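Local coordinates for DNA ligase (Archaeoglobus fulgidus, PDB 3GDE), which joins nicked strands of double-stranded DNA at the expense of ATP, probably in DNA replication, recombination and repair, at residues A[92-104]-A[147-160]. Sequence-based numbering, arbitrary orientation.
Sequences GDLGLVAEQLIKK and YGLATPLEARYLTR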
# COMPACT_ATOMS: atom_id res chain seq x y z
N GLY A 92 15.44 20.36 2.69
CA GLY A 92 14.10 19.83 2.39
C GLY A 92 14.06 18.32 2.16
O GLY A 92 13.01 17.76 1.84
N ASP A 93 15.21 17.66 2.34
CA ASP A 93 15.34 16.23 2.07
C ASP A 93 16.53 15.68 2.82
O ASP A 93 17.60 16.26 2.78
CB ASP A 93 15.52 16.00 0.56
CG ASP A 93 15.59 14.54 0.20
OD1 ASP A 93 14.52 13.89 0.16
OD2 ASP A 93 16.70 14.03 -0.02
N LEU A 94 16.34 14.56 3.52
CA LEU A 94 17.43 13.94 4.26
C LEU A 94 18.49 13.33 3.32
O LEU A 94 19.66 13.25 3.69
CB LEU A 94 16.93 12.89 5.26
CG LEU A 94 17.90 12.48 6.38
CD1 LEU A 94 18.28 13.63 7.33
CD2 LEU A 94 17.33 11.32 7.17
N GLY A 95 18.06 12.92 2.12
CA GLY A 95 18.97 12.40 1.10
C GLY A 95 20.01 13.44 0.73
O GLY A 95 21.21 13.14 0.71
N LEU A 96 19.56 14.67 0.46
CA LEU A 96 20.46 15.77 0.11
C LEU A 96 21.37 16.17 1.27
O LEU A 96 22.49 16.63 1.05
CB LEU A 96 19.66 16.97 -0.40
CG LEU A 96 18.87 16.80 -1.70
CD1 LEU A 96 18.03 18.03 -1.99
CD2 LEU A 96 19.79 16.49 -2.88
N VAL A 97 20.89 15.98 2.49
CA VAL A 97 21.70 16.21 3.68
C VAL A 97 22.78 15.15 3.81
O VAL A 97 23.95 15.47 4.07
CB VAL A 97 20.84 16.27 4.96
CG1 VAL A 97 21.74 16.35 6.21
CG2 VAL A 97 19.89 17.46 4.91
N ALA A 98 22.40 13.88 3.66
CA ALA A 98 23.36 12.78 3.70
C ALA A 98 24.47 12.99 2.66
O ALA A 98 25.65 12.88 2.99
CB ALA A 98 22.66 11.44 3.51
N GLU A 99 24.08 13.32 1.43
CA GLU A 99 25.01 13.65 0.36
C GLU A 99 26.02 14.74 0.76
O GLU A 99 27.21 14.62 0.49
CB GLU A 99 24.25 14.08 -0.89
CG GLU A 99 25.14 14.37 -2.11
CD GLU A 99 24.42 15.11 -3.22
OE1 GLU A 99 23.23 15.48 -3.06
OE2 GLU A 99 25.04 15.35 -4.27
N GLN A 100 25.52 15.78 1.42
CA GLN A 100 26.33 16.90 1.85
C GLN A 100 27.29 16.51 2.97
O GLN A 100 28.46 16.89 2.94
CB GLN A 100 25.44 18.07 2.28
CG GLN A 100 26.00 19.43 1.91
CD GLN A 100 26.54 19.47 0.48
OE1 GLN A 100 25.85 19.13 -0.49
NE2 GLN A 100 27.80 19.87 0.35
N LEU A 101 26.81 15.75 3.94
CA LEU A 101 27.68 15.28 5.03
C LEU A 101 28.82 14.37 4.56
O LEU A 101 29.94 14.49 5.02
CB LEU A 101 26.87 14.59 6.14
CG LEU A 101 25.85 15.45 6.90
CD1 LEU A 101 25.12 14.61 7.92
CD2 LEU A 101 26.52 16.68 7.56
N ILE A 102 28.52 13.45 3.64
CA ILE A 102 29.54 12.55 3.11
C ILE A 102 30.53 13.29 2.19
O ILE A 102 31.72 13.00 2.20
CB ILE A 102 28.93 11.28 2.46
CG1 ILE A 102 28.67 10.20 3.52
CG2 ILE A 102 29.87 10.68 1.41
CD1 ILE A 102 27.53 10.44 4.46
N LYS A 103 30.02 14.25 1.42
CA LYS A 103 30.87 15.10 0.58
C LYS A 103 31.92 15.81 1.42
O LYS A 103 33.10 15.82 1.07
CB LYS A 103 30.02 16.11 -0.20
CG LYS A 103 30.81 16.90 -1.24
CD LYS A 103 29.94 17.97 -1.87
CE LYS A 103 30.79 19.04 -2.55
NZ LYS A 103 29.97 20.21 -3.01
N LYS A 104 31.48 16.39 2.54
CA LYS A 104 32.36 17.05 3.50
C LYS A 104 33.33 16.06 4.17
O LYS A 104 34.50 16.39 4.37
CB LYS A 104 31.50 17.79 4.54
CG LYS A 104 32.08 17.91 5.95
CD LYS A 104 30.98 17.68 7.01
CE LYS A 104 30.89 16.20 7.45
NZ LYS A 104 32.03 15.79 8.35
N TYR A 147 27.20 4.09 5.40
CA TYR A 147 27.48 5.51 5.12
C TYR A 147 28.97 5.82 5.08
O TYR A 147 29.39 6.73 4.36
CB TYR A 147 26.81 6.42 6.16
CG TYR A 147 25.34 6.68 5.95
CD1 TYR A 147 24.43 6.43 6.97
CD2 TYR A 147 24.86 7.20 4.74
CE1 TYR A 147 23.05 6.68 6.79
CE2 TYR A 147 23.50 7.46 4.55
CZ TYR A 147 22.60 7.20 5.58
OH TYR A 147 21.26 7.45 5.41
N GLY A 148 29.77 5.09 5.86
CA GLY A 148 31.23 5.21 5.82
C GLY A 148 31.87 4.75 4.51
O GLY A 148 32.96 5.18 4.17
N LEU A 149 31.18 3.88 3.77
CA LEU A 149 31.70 3.33 2.51
C LEU A 149 31.08 3.95 1.25
O LEU A 149 31.59 3.74 0.14
CB LEU A 149 31.49 1.82 2.47
CG LEU A 149 32.49 0.78 2.99
CD1 LEU A 149 33.68 1.34 3.74
CD2 LEU A 149 31.74 -0.23 3.84
N ALA A 150 30.01 4.71 1.42
CA ALA A 150 29.21 5.22 0.31
C ALA A 150 29.73 6.54 -0.27
O ALA A 150 30.30 7.36 0.45
CB ALA A 150 27.77 5.39 0.75
N THR A 151 29.54 6.74 -1.57
CA THR A 151 29.75 8.05 -2.18
C THR A 151 28.63 9.01 -1.74
O THR A 151 27.59 8.56 -1.24
CB THR A 151 29.80 7.98 -3.73
OG1 THR A 151 28.52 7.61 -4.25
CG2 THR A 151 30.87 6.97 -4.21
N PRO A 152 28.84 10.33 -1.87
CA PRO A 152 27.78 11.29 -1.56
C PRO A 152 26.45 10.96 -2.26
O PRO A 152 25.41 10.95 -1.61
CB PRO A 152 28.36 12.63 -2.06
CG PRO A 152 29.84 12.46 -1.88
CD PRO A 152 30.09 11.01 -2.29
N LEU A 153 26.50 10.66 -3.56
CA LEU A 153 25.29 10.30 -4.31
C LEU A 153 24.68 8.96 -3.89
O LEU A 153 23.46 8.78 -3.95
CB LEU A 153 25.58 10.31 -5.81
CG LEU A 153 24.51 10.84 -6.75
CD1 LEU A 153 23.80 12.09 -6.19
CD2 LEU A 153 25.15 11.12 -8.08
N GLU A 154 25.52 8.02 -3.48
CA GLU A 154 25.01 6.77 -2.90
C GLU A 154 24.27 7.04 -1.60
O GLU A 154 23.22 6.46 -1.35
CB GLU A 154 26.13 5.76 -2.65
CG GLU A 154 26.49 4.93 -3.85
CD GLU A 154 27.75 4.07 -3.63
OE1 GLU A 154 28.57 4.39 -2.75
OE2 GLU A 154 27.92 3.07 -4.36
N ALA A 155 24.85 7.90 -0.76
CA ALA A 155 24.27 8.21 0.54
C ALA A 155 22.91 8.88 0.39
O ALA A 155 22.00 8.66 1.19
CB ALA A 155 25.23 9.10 1.35
N ARG A 156 22.78 9.68 -0.66
CA ARG A 156 21.52 10.33 -1.01
C ARG A 156 20.39 9.33 -1.27
O ARG A 156 19.35 9.41 -0.62
CB ARG A 156 21.73 11.22 -2.22
CG ARG A 156 20.48 11.87 -2.77
CD ARG A 156 20.92 13.15 -3.42
NE ARG A 156 20.35 13.32 -4.74
CZ ARG A 156 20.83 14.17 -5.64
NH1 ARG A 156 21.89 14.91 -5.37
NH2 ARG A 156 20.25 14.26 -6.82
N TYR A 157 20.60 8.40 -2.21
CA TYR A 157 19.55 7.42 -2.57
C TYR A 157 19.41 6.26 -1.59
O TYR A 157 18.37 5.63 -1.54
CB TYR A 157 19.69 6.96 -4.02
CG TYR A 157 19.44 8.11 -4.96
CD1 TYR A 157 18.15 8.62 -5.14
CD2 TYR A 157 20.50 8.74 -5.63
CE1 TYR A 157 17.92 9.69 -5.98
CE2 TYR A 157 20.28 9.82 -6.47
CZ TYR A 157 18.99 10.29 -6.64
OH TYR A 157 18.74 11.36 -7.46
N LEU A 158 20.45 5.96 -0.82
CA LEU A 158 20.33 5.00 0.28
C LEU A 158 19.34 5.54 1.30
O LEU A 158 18.47 4.81 1.80
CB LEU A 158 21.69 4.77 0.95
CG LEU A 158 22.43 3.43 0.88
CD1 LEU A 158 21.85 2.44 -0.12
CD2 LEU A 158 23.94 3.61 0.66
N THR A 159 19.50 6.82 1.61
CA THR A 159 18.66 7.50 2.58
C THR A 159 17.22 7.58 2.07
O THR A 159 16.28 7.24 2.80
CB THR A 159 19.24 8.91 2.88
OG1 THR A 159 20.56 8.77 3.43
CG2 THR A 159 18.36 9.69 3.87
N ARG A 160 17.06 7.99 0.82
CA ARG A 160 15.74 8.13 0.21
C ARG A 160 15.03 6.78 0.08
O ARG A 160 13.81 6.70 0.21
CB ARG A 160 15.83 8.83 -1.15
CG ARG A 160 16.15 10.31 -1.02
CD ARG A 160 15.87 11.04 -2.31
NE ARG A 160 16.41 12.40 -2.30
CZ ARG A 160 16.48 13.16 -3.39
NH1 ARG A 160 16.06 12.68 -4.56
NH2 ARG A 160 16.99 14.38 -3.34
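In E99 and R156 alike CG stands anti to the backbone N (chi1 -177° and 175°), which lays the two side chains abreast, running in the same direction. R156 then bends at chi3, and its NH1 gives E99 OE1 a salt-bridge bond of 2.7 Å, close to the guanidinium plane but above that of the carboxylate. L96 CD2 lies over one face of this guanidinium, 3.6 Å from R156 CD. An alanine in place of R156 would probably leave the E99 carboxylate without its cationic mate and open a gap beside L96. One turn further along, the extended R160 comes across D93 nearly perpendicular to it; its NE reaches D93 OD2 at 2.8 Å from above the carboxylate plane. That same oxygen caps its own helix by accepting from L96 N through its anti lone pair, while R160 NH1 forms a salt bridge with E17. Between the two ion pairs the backbones come into contact: the CA atoms of G95 and R156 are 3.9 Å apart, and R156 CA makes a CA-H...O contact with G95 O. Toward the other end, A98 CB meets A155 CB, and I102 puts CG2 3.7 Å from P152 CD while its CD1 lies near A155 CB and the Y147 ring. T159 OG1 donates to A155 O, and its CG2 packs against L94 CB at 3.8 Å. T151 and E154 close a capping box at the start of helix 152-160. The result is a close, near-antiparallel helix pair, axes 7.2 Å apart at 151°, with a glycine and alanines at its interface, within the all-helical N-terminal DNA-binding domain of ATP-dependent DNA ligases.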